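Local coordinates for SusD homolog (Bacteroides thetaiotaomicron, PDB 3EHM), which probably binds mucin O-glycans at the surface of a gut symbiont as a SusD-like lipoprotein, supporting their capture and use, at residues Gln433-Ile438 and Phe461-Lys466; Ile64-Asn69 and Ala444-Ala449; Phe349-Ala354 and Lys365-Gln370. All blocks are in the same frame, centred on the assembly; numbering follows the deposited sequence.

Interaction 1 of 3, residues Gln433-Ile438 and Phe461-Lys466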
ATOM      1  N   GLN A 433      20.670   7.515  -2.243  1.00 14.46           N
ATOM      2  CA  GLN A 433      19.882   8.489  -1.504  1.00 14.13           C
ATOM      3  C   GLN A 433      18.406   8.148  -1.719  1.00 14.96           C
ATOM      4  O   GLN A 433      17.606   8.211  -0.784  1.00 14.94           O
ATOM      5  CB  GLN A 433      20.196   9.907  -1.991  1.00 15.88           C
ATOM      6  CG  GLN A 433      21.632  10.326  -1.696  1.00 18.10           C
ATOM      7  CD  GLN A 433      21.953  11.741  -2.147  1.00 19.27           C
ATOM      8  OE1 GLN A 433      21.539  12.170  -3.223  1.00 18.50           O
ATOM      9  NE2 GLN A 433      22.717  12.465  -1.332  1.00 17.26           N
ATOM     10  N   LEU A 434      18.046   7.782  -2.949  1.00 12.65           N
ATOM     11  CA  LEU A 434      16.667   7.394  -3.235  1.00 13.96           C
ATOM     12  C   LEU A 434      16.363   6.120  -2.448  1.00 13.27           C
ATOM     13  O   LEU A 434      15.285   5.968  -1.876  1.00 12.05           O
ATOM     14  CB  LEU A 434      16.465   7.119  -4.728  1.00 14.02           C
ATOM     15  CG  LEU A 434      15.081   6.561  -5.105  1.00 14.85           C
ATOM     16  CD1 LEU A 434      14.005   7.596  -4.791  1.00 15.72           C
ATOM     17  CD2 LEU A 434      15.044   6.196  -6.579  1.00 15.15           C
ATOM     18  N   GLN A 435      17.323   5.202  -2.417  1.00 13.26           N
ATOM     19  CA  GLN A 435      17.136   3.952  -1.693  1.00 11.50           C
ATOM     20  C   GLN A 435      16.817   4.219  -0.220  1.00 12.27           C
ATOM     21  O   GLN A 435      15.943   3.564   0.359  1.00 11.29           O
ATOM     22  CB  GLN A 435      18.383   3.074  -1.813  1.00 11.33           C
ATOM     23  CG  GLN A 435      18.267   1.736  -1.096  1.00 10.49           C
ATOM     24  CD  GLN A 435      19.517   0.899  -1.236  1.00 13.18           C
ATOM     25  OE1 GLN A 435      20.626   1.425  -1.233  1.00 13.77           O
ATOM     26  NE2 GLN A 435      19.346  -0.415  -1.342  1.00 15.80           N
ATOM     27  N   LYS A 436      17.525   5.174   0.381  1.00 11.99           N
ATOM     28  CA  LYS A 436      17.292   5.531   1.780  1.00 13.72           C
ATOM     29  C   LYS A 436      15.875   6.091   1.932  1.00 13.32           C
ATOM     30  O   LYS A 436      15.146   5.716   2.852  1.00 13.49           O
ATOM     31  CB  LYS A 436      18.307   6.584   2.255  1.00 14.12           C
ATOM     32  CG  LYS A 436      19.753   6.085   2.378  1.00 13.81           C
ATOM     33  CD  LYS A 436      20.686   7.220   2.800  1.00 13.44           C
ATOM     34  CE  LYS A 436      22.148   6.769   2.878  1.00 15.77           C
ATOM     35  NZ  LYS A 436      22.385   5.760   3.955  1.00 15.23           N
ATOM     36  N   ILE A 437      15.492   6.986   1.026  1.00 13.00           N
ATOM     37  CA  ILE A 437      14.162   7.596   1.051  1.00 11.76           C
ATOM     38  C   ILE A 437      13.051   6.546   0.967  1.00 12.33           C
ATOM     39  O   ILE A 437      12.128   6.547   1.776  1.00 11.55           O
ATOM     40  CB  ILE A 437      13.979   8.590  -0.123  1.00 12.70           C
ATOM     41  CG1 ILE A 437      14.901   9.796   0.067  1.00 11.80           C
ATOM     42  CG2 ILE A 437      12.515   9.044  -0.210  1.00  9.59           C
ATOM     43  CD1 ILE A 437      14.959  10.714  -1.145  1.00 14.49           C
ATOM     44  N   ILE A 438      13.145   5.657  -0.017  1.00 12.67           N
ATOM     45  CA  ILE A 438      12.138   4.619  -0.206  1.00 12.56           C
ATOM     46  C   ILE A 438      12.132   3.588   0.921  1.00 12.23           C
ATOM     47  O   ILE A 438      11.071   3.096   1.315  1.00 13.38           O
ATOM     48  CB  ILE A 438      12.344   3.888  -1.553  1.00 12.70           C
ATOM     49  CG1 ILE A 438      12.306   4.899  -2.702  1.00 13.12           C
ATOM     50  CG2 ILE A 438      11.257   2.833  -1.750  1.00 10.69           C
ATOM     51  CD1 ILE A 438      11.026   5.728  -2.767  1.00 13.36           C
ATOM     52  N   PHE A 461      13.207  -0.577  -4.541  1.00 12.47           N
ATOM     53  CA  PHE A 461      13.535  -0.427  -3.128  1.00 13.80           C
ATOM     54  C   PHE A 461      12.314  -0.570  -2.215  1.00 13.60           C
ATOM     55  O   PHE A 461      11.185  -0.272  -2.604  1.00 12.03           O
ATOM     56  CB  PHE A 461      14.173   0.941  -2.869  1.00 13.35           C
ATOM     57  CG  PHE A 461      15.369   1.235  -3.730  1.00 14.03           C
ATOM     58  CD1 PHE A 461      16.408   0.314  -3.856  1.00 14.25           C
ATOM     59  CD2 PHE A 461      15.478   2.460  -4.381  1.00 14.72           C
ATOM     60  CE1 PHE A 461      17.540   0.612  -4.618  1.00 11.28           C
ATOM     61  CE2 PHE A 461      16.603   2.770  -5.143  1.00 13.27           C
ATOM     62  CZ  PHE A 461      17.638   1.840  -5.260  1.00 14.05           C
ATOM     63  N   PRO A 462      12.529  -1.056  -0.986  1.00 14.59           N
ATOM     64  CA  PRO A 462      13.835  -1.462  -0.461  1.00 13.57           C
ATOM     65  C   PRO A 462      14.141  -2.880  -0.934  1.00 13.81           C
ATOM     66  O   PRO A 462      13.271  -3.545  -1.492  1.00 11.55           O
ATOM     67  CB  PRO A 462      13.625  -1.395   1.046  1.00 13.18           C
ATOM     68  CG  PRO A 462      12.204  -1.869   1.179  1.00 14.36           C
ATOM     69  CD  PRO A 462      11.497  -1.117   0.065  1.00 14.20           C
ATOM     70  N   TYR A 463      15.372  -3.342  -0.734  1.00 13.68           N
ATOM     71  CA  TYR A 463      15.708  -4.703  -1.125  1.00 14.36           C
ATOM     72  C   TYR A 463      14.894  -5.606  -0.206  1.00 12.90           C
ATOM     73  O   TYR A 463      14.715  -5.300   0.971  1.00 12.96           O
ATOM     74  CB  TYR A 463      17.208  -4.967  -0.958  1.00 14.35           C
ATOM     75  CG  TYR A 463      18.080  -4.196  -1.932  1.00 15.92           C
ATOM     76  CD1 TYR A 463      17.587  -3.801  -3.180  1.00 16.33           C
ATOM     77  CD2 TYR A 463      19.406  -3.892  -1.619  1.00 16.21           C
ATOM     78  CE1 TYR A 463      18.398  -3.121  -4.094  1.00 13.83           C
ATOM     79  CE2 TYR A 463      20.225  -3.217  -2.526  1.00 14.56           C
ATOM     80  CZ  TYR A 463      19.713  -2.835  -3.758  1.00 15.60           C
ATOM     81  OH  TYR A 463      20.515  -2.171  -4.650  1.00 13.94           O
ATOM     82  N   LEU A 464      14.406  -6.719  -0.741  1.00 14.46           N
ATOM     83  CA  LEU A 464      13.566  -7.621   0.033  1.00 14.40           C
ATOM     84  C   LEU A 464      14.145  -9.007   0.241  1.00 16.77           C
ATOM     85  O   LEU A 464      15.009  -9.457  -0.512  1.00 16.60           O
ATOM     86  CB  LEU A 464      12.215  -7.789  -0.666  1.00 14.60           C
ATOM     87  CG  LEU A 464      11.518  -6.533  -1.183  1.00 14.34           C
ATOM     88  CD1 LEU A 464      10.374  -6.936  -2.098  1.00 15.52           C
ATOM     89  CD2 LEU A 464      11.020  -5.698  -0.021  1.00 13.10           C
HETATM   90  N   MSE A 465      13.646  -9.681   1.272  1.00 16.80           N
HETATM   91  CA  MSE A 465      14.042 -11.053   1.553  1.00 17.52           C
HETATM   92  C   MSE A 465      13.418 -11.801   0.377  1.00 17.37           C
HETATM   93  O   MSE A 465      12.279 -11.521   0.003  1.00 15.74           O
HETATM   94  CB  MSE A 465      13.409 -11.534   2.866  1.00 17.77           C
HETATM   95  CG  MSE A 465      13.943 -10.850   4.122  1.00 22.56           C
HETATM   96 SE   MSE A 465      15.574 -11.670   4.769  1.00 27.96          SE
HETATM   97  CE  MSE A 465      15.746 -10.736   6.460  1.00 21.01           C
ATOM     98  N   LYS A 466      14.155 -12.737  -0.210  1.00 17.52           N
ATOM     99  CA  LYS A 466      13.648 -13.489  -1.354  1.00 18.10           C
ATOM    100  C   LYS A 466      12.546 -14.455  -0.938  1.00 17.29           C
ATOM    101  O   LYS A 466      12.511 -14.915   0.201  1.00 18.61           O
ATOM    102  CB  LYS A 466      14.788 -14.273  -2.005  1.00 21.80           C
ATOM    103  CG  LYS A 466      15.347 -15.359  -1.106  1.00 23.96           C
ATOM    104  CD  LYS A 466      16.603 -15.997  -1.677  1.00 27.73           C
ATOM    105  CE  LYS A 466      17.162 -17.026  -0.703  1.00 29.03           C
ATOM    106  NZ  LYS A 466      18.654 -17.087  -0.772  1.00 32.93           N
TER
HETATM  107  O   HOH W   1      16.971  -0.955   0.691  1.00 15.38           O
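A loop folding back on a helix makes this contact: segment 461-466, just after helix 449-459, returns to helix 429-445 and lays Phe461 against Gln435. The ring lies flat over the start of the glutamine side chain, with Gln435 CB 3.6 Å from the Phe461 ring centroid and only 6° off its normal, a CH-pi contact. Gln435 has CG anti to the backbone N (chi1 -179°), and its extended chain runs on past the ring, CG standing 3.6 Å from Phe461 CD1. Leu434 comes to the rim instead, its CD2 4.0 Å from Phe461 CE2 and near the ring plane. In this part of the SusD-like fold the cis peptide bond before Pro462 turns the chain beside Ile438, whose CG2 packs 3.7 Å from Phe461 CB. The amide of Gln435 ends over one face of Tyr463, NE2 being 3.2 Å from CE2 of that ring, with the amide and ring planes 73° apart. A water accepts from Tyr463 N at 3.2 Å and, weakly, from Gln435 NE2, bridging backbone and amide. Beyond the pair, the hydroxyl of Tyr279 bonds to Tyr463 O, and Pro462 also touches Thr439 and Tyr442 on helix 429-445.

Interaction 2 of 3, residues Ile64-Asn69 and Ala444-Ala449; sequences IGYFGN and ALYPNA
This is a buried aromatic contact, its centre about 8 Å from the centre of the chain, where the connection from helix 60-63 to strand 67-69 meets the turn between helices 429-445 and 449-459. Tyr66 and Tyr446 form its centre as an edge-to-face pair: the edge of Tyr446 points at the face of Tyr66, with centroids 5.2 Å apart and planes at 75°. Tyr446 CD2 stands over that face, 3.8 Å from Tyr66 CG, while Tyr446 CB adds a CH-pi contact over the same ring. On the opposite face of Tyr66 lies Ile64 CD1, leaving the phenol sandwiched between aliphatic and aromatic neighbours. Ala449 N lies at the edge of the ring, 3.7 Å from Tyr66 CE1, and Ala449 CB is 4.0 Å from Tyr66 CD1. At its far end the hydroxyl reaches Leu445, Tyr66 OH lying 3.3 Å from Leu445 CB, and finds its polar partner in the backbone O of Tyr442, a hydrogen bond that should help fix the ring lengthwise.

Phe67 extends the cluster. With CG anti to its carbonyl carbon (chi1 -47°), its ring reaches the outer part of Tyr446, CE2 lying 3.6 Å from Tyr446 CE2, and the two planes are inclined at 55°. Phe67 CZ is also 4.0 Å from Pro447 CB, which in turn lies over one face of the Tyr446 ring. The peptide bond before Pro447 is cis, and Asn448 follows as the centre of an inverse gamma turn and the N-cap residue of helix 449-459. On the other segment, Gly65 closes the preceding helix with positive phi in a Schellman motif. Tyr66, Phe67 and Tyr446 thus form an aromatic cluster that joins the chain after a Schellman-capped helix to the cis-proline connection leading into helix 449-459.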
ATOM      1  N   ILE A  64       6.299  -8.201  -0.009  1.00 14.14           N
ATOM      2  CA  ILE A  64       7.320  -7.249   0.426  1.00 14.57           C
ATOM      3  C   ILE A  64       7.841  -7.432   1.845  1.00 13.91           C
ATOM      4  O   ILE A  64       8.633  -6.627   2.325  1.00 13.45           O
ATOM      5  CB  ILE A  64       6.827  -5.804   0.282  1.00 16.46           C
ATOM      6  CG1 ILE A  64       5.615  -5.582   1.190  1.00 17.70           C
ATOM      7  CG2 ILE A  64       6.516  -5.509  -1.180  1.00 16.10           C
ATOM      8  CD1 ILE A  64       4.969  -4.241   1.028  1.00 19.18           C
ATOM      9  N   GLY A  65       7.382  -8.467   2.532  1.00 14.36           N
ATOM     10  CA  GLY A  65       7.897  -8.724   3.863  1.00 14.40           C
ATOM     11  C   GLY A  65       7.342  -7.970   5.050  1.00 13.90           C
ATOM     12  O   GLY A  65       7.987  -7.943   6.106  1.00 13.38           O
ATOM     13  N   TYR A  66       6.187  -7.330   4.894  1.00 13.44           N
ATOM     14  CA  TYR A  66       5.561  -6.648   6.026  1.00 13.48           C
ATOM     15  C   TYR A  66       5.054  -7.787   6.910  1.00 13.40           C
ATOM     16  O   TYR A  66       5.127  -7.730   8.139  1.00 13.46           O
ATOM     17  CB  TYR A  66       4.337  -5.831   5.588  1.00 14.40           C
ATOM     18  CG  TYR A  66       4.568  -4.375   5.248  1.00 13.42           C
ATOM     19  CD1 TYR A  66       3.490  -3.557   4.918  1.00 13.22           C
ATOM     20  CD2 TYR A  66       5.843  -3.811   5.263  1.00 12.32           C
ATOM     21  CE1 TYR A  66       3.666  -2.216   4.611  1.00 12.14           C
ATOM     22  CE2 TYR A  66       6.034  -2.462   4.958  1.00 11.95           C
ATOM     23  CZ  TYR A  66       4.938  -1.673   4.634  1.00 11.71           C
ATOM     24  OH  TYR A  66       5.096  -0.345   4.330  1.00 11.17           O
ATOM     25  N   PHE A  67       4.533  -8.821   6.253  1.00 12.61           N
ATOM     26  CA  PHE A  67       3.981  -9.984   6.941  1.00 12.22           C
ATOM     27  C   PHE A  67       4.548 -11.283   6.399  1.00 11.79           C
ATOM     28  O   PHE A  67       5.150 -11.312   5.325  1.00 10.65           O
ATOM     29  CB  PHE A  67       2.455 -10.045   6.770  1.00 12.75           C
ATOM     30  CG  PHE A  67       1.761  -8.742   7.015  1.00 11.16           C
ATOM     31  CD1 PHE A  67       1.175  -8.048   5.963  1.00 11.96           C
ATOM     32  CD2 PHE A  67       1.716  -8.195   8.288  1.00 10.88           C
ATOM     33  CE1 PHE A  67       0.552  -6.819   6.176  1.00 12.11           C
ATOM     34  CE2 PHE A  67       1.096  -6.968   8.514  1.00 13.89           C
ATOM     35  CZ  PHE A  67       0.513  -6.279   7.454  1.00 12.52           C
ATOM     36  N   GLY A  68       4.325 -12.350   7.160  1.00 12.57           N
ATOM     37  CA  GLY A  68       4.751 -13.684   6.782  1.00 13.83           C
ATOM     38  C   GLY A  68       3.534 -14.558   7.031  1.00 14.10           C
ATOM     39  O   GLY A  68       2.840 -14.355   8.028  1.00 15.66           O
ATOM     40  N   ASN A  69       3.257 -15.510   6.143  1.00 14.03           N
ATOM     41  CA  ASN A  69       2.088 -16.375   6.301  1.00 13.26           C
ATOM     42  C   ASN A  69       2.382 -17.694   7.017  1.00 14.04           C
ATOM     43  O   ASN A  69       3.356 -18.380   6.697  1.00 14.16           O
ATOM     44  CB  ASN A  69       1.475 -16.727   4.938  1.00 12.74           C
ATOM     45  CG  ASN A  69       1.109 -15.509   4.108  1.00 14.37           C
ATOM     46  OD1 ASN A  69       0.475 -14.569   4.596  1.00 14.18           O
ATOM     47  ND2 ASN A  69       1.489 -15.532   2.832  1.00 12.76           N
ATOM     48  N   ALA A 444       7.765   3.617   7.331  1.00 11.22           N
ATOM     49  CA  ALA A 444       6.711   4.512   7.805  1.00 11.93           C
ATOM     50  C   ALA A 444       5.324   4.184   7.253  1.00 11.98           C
ATOM     51  O   ALA A 444       4.315   4.516   7.873  1.00 14.56           O
ATOM     52  CB  ALA A 444       7.068   5.955   7.469  1.00 12.62           C
ATOM     53  N   LEU A 445       5.272   3.546   6.088  1.00 13.17           N
ATOM     54  CA  LEU A 445       3.998   3.187   5.466  1.00 13.11           C
ATOM     55  C   LEU A 445       3.292   2.014   6.132  1.00 13.70           C
ATOM     56  O   LEU A 445       2.083   1.843   5.968  1.00 14.79           O
ATOM     57  CB  LEU A 445       4.206   2.854   3.985  1.00 14.14           C
ATOM     58  CG  LEU A 445       4.268   4.014   2.989  1.00 14.05           C
ATOM     59  CD1 LEU A 445       4.712   3.495   1.627  1.00 14.36           C
ATOM     60  CD2 LEU A 445       2.903   4.677   2.887  1.00 14.56           C
ATOM     61  N   TYR A 446       4.036   1.198   6.874  1.00 12.34           N
ATOM     62  CA  TYR A 446       3.433   0.038   7.526  1.00 13.47           C
ATOM     63  C   TYR A 446       2.173   0.463   8.279  1.00 13.64           C
ATOM     64  O   TYR A 446       2.188   1.451   9.010  1.00 14.44           O
ATOM     65  CB  TYR A 446       4.435  -0.629   8.482  1.00 12.30           C
ATOM     66  CG  TYR A 446       3.836  -1.779   9.262  1.00 15.76           C
ATOM     67  CD1 TYR A 446       3.270  -1.573  10.518  1.00 14.05           C
ATOM     68  CD2 TYR A 446       3.773  -3.061   8.715  1.00 14.08           C
ATOM     69  CE1 TYR A 446       2.652  -2.612  11.208  1.00 14.56           C
ATOM     70  CE2 TYR A 446       3.151  -4.109   9.399  1.00 13.56           C
ATOM     71  CZ  TYR A 446       2.590  -3.872  10.641  1.00 13.30           C
ATOM     72  OH  TYR A 446       1.925  -4.879  11.303  1.00 14.58           O
ATOM     73  N   PRO A 447       1.076  -0.304   8.145  1.00 14.61           N
ATOM     74  CA  PRO A 447       0.902  -1.526   7.354  1.00 14.05           C
ATOM     75  C   PRO A 447       0.260  -1.359   5.969  1.00 13.97           C
ATOM     76  O   PRO A 447      -0.402  -2.278   5.485  1.00 13.30           O
ATOM     77  CB  PRO A 447       0.024  -2.364   8.260  1.00 16.09           C
ATOM     78  CG  PRO A 447      -0.962  -1.323   8.727  1.00 15.78           C
ATOM     79  CD  PRO A 447      -0.073  -0.121   9.055  1.00 16.12           C
ATOM     80  N   ASN A 448       0.440  -0.206   5.335  1.00 12.03           N
ATOM     81  CA  ASN A 448      -0.142   0.029   4.008  1.00 11.55           C
ATOM     82  C   ASN A 448       0.652  -0.777   2.971  1.00 12.13           C
ATOM     83  O   ASN A 448       1.491  -0.232   2.248  1.00 12.01           O
ATOM     84  CB  ASN A 448      -0.082   1.517   3.666  1.00 13.27           C
ATOM     85  CG  ASN A 448      -1.002   1.891   2.519  1.00 16.13           C
ATOM     86  OD1 ASN A 448      -1.313   1.066   1.655  1.00 15.01           O
ATOM     87  ND2 ASN A 448      -1.431   3.146   2.498  1.00 17.83           N
ATOM     88  N   ALA A 449       0.370  -2.074   2.906  1.00 11.52           N
ATOM     89  CA  ALA A 449       1.059  -3.000   2.007  1.00 11.71           C
ATOM     90  C   ALA A 449       0.993  -2.718   0.508  1.00 11.11           C
ATOM     91  O   ALA A 449       2.005  -2.824  -0.186  1.00 12.45           O
ATOM     92  CB  ALA A 449       0.571  -4.422   2.277  1.00  9.21           C
TER

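Interaction 3 of 3, residues Phe349-Ala354 and Lys365-Gln370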
ATOM      1  N   PHE A 349       8.463  12.063   2.639  1.00 12.79           N
ATOM      2  CA  PHE A 349       9.322  11.193   1.838  1.00 12.68           C
ATOM      3  C   PHE A 349       9.095  11.430   0.354  1.00 11.99           C
ATOM      4  O   PHE A 349      10.014  11.294  -0.457  1.00  9.81           O
ATOM      5  CB  PHE A 349       9.086   9.727   2.201  1.00 13.46           C
ATOM      6  CG  PHE A 349       9.603   9.360   3.563  1.00 14.03           C
ATOM      7  CD1 PHE A 349      10.957   9.469   3.852  1.00 14.32           C
ATOM      8  CD2 PHE A 349       8.737   8.932   4.561  1.00 14.40           C
ATOM      9  CE1 PHE A 349      11.442   9.160   5.120  1.00 14.72           C
ATOM     10  CE2 PHE A 349       9.211   8.620   5.831  1.00 15.04           C
ATOM     11  CZ  PHE A 349      10.568   8.735   6.111  1.00 15.14           C
ATOM     12  N   LEU A 350       7.864  11.788   0.006  1.00 11.71           N
ATOM     13  CA  LEU A 350       7.519  12.092  -1.377  1.00 12.88           C
ATOM     14  C   LEU A 350       8.234  13.385  -1.771  1.00 14.00           C
ATOM     15  O   LEU A 350       8.786  13.488  -2.862  1.00 15.40           O
ATOM     16  CB  LEU A 350       6.006  12.266  -1.518  1.00 13.64           C
ATOM     17  CG  LEU A 350       5.186  10.972  -1.460  1.00 14.36           C
ATOM     18  CD1 LEU A 350       3.699  11.299  -1.363  1.00 11.35           C
ATOM     19  CD2 LEU A 350       5.485  10.128  -2.692  1.00 14.42           C
ATOM     20  N   LYS A 351       8.219  14.372  -0.876  1.00 14.17           N
ATOM     21  CA  LYS A 351       8.889  15.642  -1.145  1.00 15.14           C
ATOM     22  C   LYS A 351      10.400  15.419  -1.242  1.00 14.84           C
ATOM     23  O   LYS A 351      11.082  16.054  -2.048  1.00 15.60           O
ATOM     24  CB  LYS A 351       8.570  16.660  -0.042  1.00 15.04           C
ATOM     25  CG  LYS A 351       7.113  17.104  -0.039  1.00 17.50           C
ATOM     26  CD  LYS A 351       6.825  18.169   1.010  1.00 21.01           C
ATOM     27  CE  LYS A 351       7.516  19.478   0.683  1.00 24.28           C
ATOM     28  NZ  LYS A 351       7.151  20.549   1.655  1.00 24.80           N
ATOM     29  N   ALA A 352      10.913  14.506  -0.423  1.00 14.60           N
ATOM     30  CA  ALA A 352      12.338  14.188  -0.428  1.00 13.95           C
ATOM     31  C   ALA A 352      12.765  13.706  -1.813  1.00 13.90           C
ATOM     32  O   ALA A 352      13.761  14.180  -2.376  1.00 13.69           O
ATOM     33  CB  ALA A 352      12.632  13.114   0.616  1.00 13.00           C
ATOM     34  N   GLU A 353      12.016  12.758  -2.364  1.00 13.50           N
ATOM     35  CA  GLU A 353      12.337  12.235  -3.685  1.00 14.25           C
ATOM     36  C   GLU A 353      12.157  13.328  -4.732  1.00 14.63           C
ATOM     37  O   GLU A 353      12.973  13.471  -5.641  1.00 13.98           O
ATOM     38  CB  GLU A 353      11.438  11.049  -4.047  1.00 15.55           C
ATOM     39  CG  GLU A 353      11.903  10.326  -5.305  1.00 16.55           C
ATOM     40  CD  GLU A 353      10.999   9.178  -5.713  1.00 18.86           C
ATOM     41  OE1 GLU A 353      10.320   8.607  -4.836  1.00 16.23           O
ATOM     42  OE2 GLU A 353      10.985   8.840  -6.917  1.00 19.68           O
ATOM     43  N   ALA A 354      11.085  14.103  -4.603  1.00 14.51           N
ATOM     44  CA  ALA A 354      10.820  15.174  -5.560  1.00 13.63           C
ATOM     45  C   ALA A 354      11.988  16.152  -5.607  1.00 14.38           C
ATOM     46  O   ALA A 354      12.447  16.536  -6.686  1.00 14.80           O
ATOM     47  CB  ALA A 354       9.539  15.903  -5.186  1.00 12.21           C
ATOM     48  N   LYS A 365      17.645  15.833   2.123  1.00 17.81           N
ATOM     49  CA  LYS A 365      17.981  15.380   3.472  1.00 16.58           C
ATOM     50  C   LYS A 365      17.024  15.921   4.525  1.00 16.72           C
ATOM     51  O   LYS A 365      16.606  15.194   5.425  1.00 15.02           O
ATOM     52  CB  LYS A 365      19.408  15.795   3.842  1.00 17.23           C
ATOM     53  CG  LYS A 365      19.844  15.331   5.226  1.00 17.96           C
ATOM     54  CD  LYS A 365      21.219  15.870   5.581  1.00 22.17           C
ATOM     55  CE  LYS A 365      21.655  15.406   6.962  1.00 22.83           C
ATOM     56  NZ  LYS A 365      22.940  16.041   7.362  1.00 25.65           N
ATOM     57  N   THR A 366      16.689  17.203   4.415  1.00 17.75           N
ATOM     58  CA  THR A 366      15.781  17.839   5.363  1.00 17.50           C
ATOM     59  C   THR A 366      14.419  17.147   5.351  1.00 16.29           C
ATOM     60  O   THR A 366      13.899  16.773   6.401  1.00 15.01           O
ATOM     61  CB  THR A 366      15.580  19.335   5.032  1.00 19.28           C
ATOM     62  OG1 THR A 366      16.854  19.987   4.965  1.00 22.12           O
ATOM     63  CG2 THR A 366      14.744  20.009   6.114  1.00 20.14           C
ATOM     64  N   PHE A 367      13.848  16.978   4.161  1.00 15.99           N
ATOM     65  CA  PHE A 367      12.552  16.320   4.030  1.00 15.56           C
ATOM     66  C   PHE A 367      12.651  14.884   4.535  1.00 15.67           C
ATOM     67  O   PHE A 367      11.743  14.386   5.198  1.00 14.51           O
ATOM     68  CB  PHE A 367      12.085  16.314   2.569  1.00 15.79           C
ATOM     69  CG  PHE A 367      11.798  17.683   2.012  1.00 16.59           C
ATOM     70  CD1 PHE A 367      11.017  18.589   2.723  1.00 18.84           C
ATOM     71  CD2 PHE A 367      12.303  18.064   0.776  1.00 19.40           C
ATOM     72  CE1 PHE A 367      10.740  19.855   2.207  1.00 20.02           C
ATOM     73  CE2 PHE A 367      12.032  19.328   0.250  1.00 19.55           C
ATOM     74  CZ  PHE A 367      11.249  20.225   0.970  1.00 20.58           C
ATOM     75  N   TYR A 368      13.762  14.230   4.210  1.00 15.14           N
ATOM     76  CA  TYR A 368      14.011  12.850   4.621  1.00 15.57           C
ATOM     77  C   TYR A 368      13.988  12.710   6.136  1.00 15.24           C
ATOM     78  O   TYR A 368      13.271  11.875   6.687  1.00 14.14           O
ATOM     79  CB  TYR A 368      15.372  12.395   4.096  1.00 15.79           C
ATOM     80  CG  TYR A 368      15.849  11.052   4.609  1.00 14.72           C
ATOM     81  CD1 TYR A 368      15.290   9.858   4.145  1.00 15.24           C
ATOM     82  CD2 TYR A 368      16.908  10.974   5.511  1.00 16.49           C
ATOM     83  CE1 TYR A 368      15.787   8.621   4.562  1.00 13.73           C
ATOM     84  CE2 TYR A 368      17.410   9.749   5.934  1.00 14.79           C
ATOM     85  CZ  TYR A 368      16.850   8.580   5.454  1.00 12.58           C
ATOM     86  OH  TYR A 368      17.378   7.379   5.853  1.00 12.66           O
ATOM     87  N   GLU A 369      14.780  13.531   6.814  1.00 15.38           N
ATOM     88  CA  GLU A 369      14.836  13.454   8.262  1.00 15.03           C
ATOM     89  C   GLU A 369      13.532  13.883   8.934  1.00 15.62           C
ATOM     90  O   GLU A 369      13.185  13.364   9.990  1.00 15.05           O
ATOM     91  CB  GLU A 369      16.034  14.259   8.780  1.00 17.28           C
ATOM     92  CG  GLU A 369      17.363  13.555   8.490  1.00 17.28           C
ATOM     93  CD  GLU A 369      18.565  14.223   9.138  1.00 19.55           C
ATOM     94  OE1 GLU A 369      19.610  13.552   9.291  1.00 19.23           O
ATOM     95  OE2 GLU A 369      18.472  15.413   9.486  1.00 19.42           O
ATOM     96  N   GLN A 370      12.789  14.803   8.323  1.00 15.81           N
ATOM     97  CA  GLN A 370      11.525  15.218   8.925  1.00 17.47           C
ATOM     98  C   GLN A 370      10.481  14.113   8.761  1.00 16.33           C
ATOM     99  O   GLN A 370       9.600  13.942   9.607  1.00 15.71           O
ATOM    100  CB  GLN A 370      11.011  16.520   8.308  1.00 20.79           C
ATOM    101  CG  GLN A 370       9.707  17.008   8.943  1.00 26.77           C
ATOM    102  CD  GLN A 370       9.797  17.159  10.463  1.00 28.85           C
ATOM    103  OE1 GLN A 370       8.778  17.281  11.146  1.00 32.93           O
ATOM    104  NE2 GLN A 370      11.016  17.160  10.995  1.00 32.15           N
TER
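The ring of Phe367 presents one face to Lys351, whose CB lies 4.0 Å from the ring centroid and 14° off the normal in a CH-pi contact. The lysine chain bends at chi3 (68°) and continues across that ring, bringing CE to 3.6 Å from Phe367 CE1. Its ammonium group leads on to Glu240, with which it makes a long, weak ion pair. At the base of the ring, Phe367 CB packs 3.8 Å from Ala352 CB, and the small methyl lets the two backbones come close, Ala352 CA and Phe367 CA being 4.9 Å apart. An alanine in place of Phe367 would keep the CB contact with Ala352 but is likely to open a gap where the ring lay and leave the aliphatic part of Lys351 without the surface it crosses. On the other flank the Phe349 ring approaches Tyr368 obliquely, CE1 standing 4.0 Å from Tyr368 CD1 and 3.6 Å from Tyr368 O. The phenol of Tyr368 runs on to bond with the backbone O of Pro418, and its ring meets Trp420. The two helical segments are antiparallel, at 163° with axes 7.7 Å apart, as in the helical hairpins of tetratricopeptide repeats. Helix 429-445 packs against both through Gln440, which touches Phe349 and Tyr368, while Leu350 of helix 344-356 leans on helix 197-215.

From the N terminus, segment 64-69 comes first and is separated from its partner 444-449 by 374 residues, so interaction 2 closes by far the longest loop. Within that span, interaction 3 opens and closes as a local hairpin of helices 344-356 and 364-378. The middle turns of helix 429-445 then open interaction 1, which closes a short loop of 22 residues, mostly helical, and the C-terminal end of that helix enters interaction 2; because segment 461-466 comes after 444-449, these two contacts cross along the chain. Interactions 1 and 3 are in series but touch, Leu434 and Ile438 packing on Glu353. Interactions 1 and 2 meet where Leu464 reaches Ile64. Helix 429-445 thereby links all three.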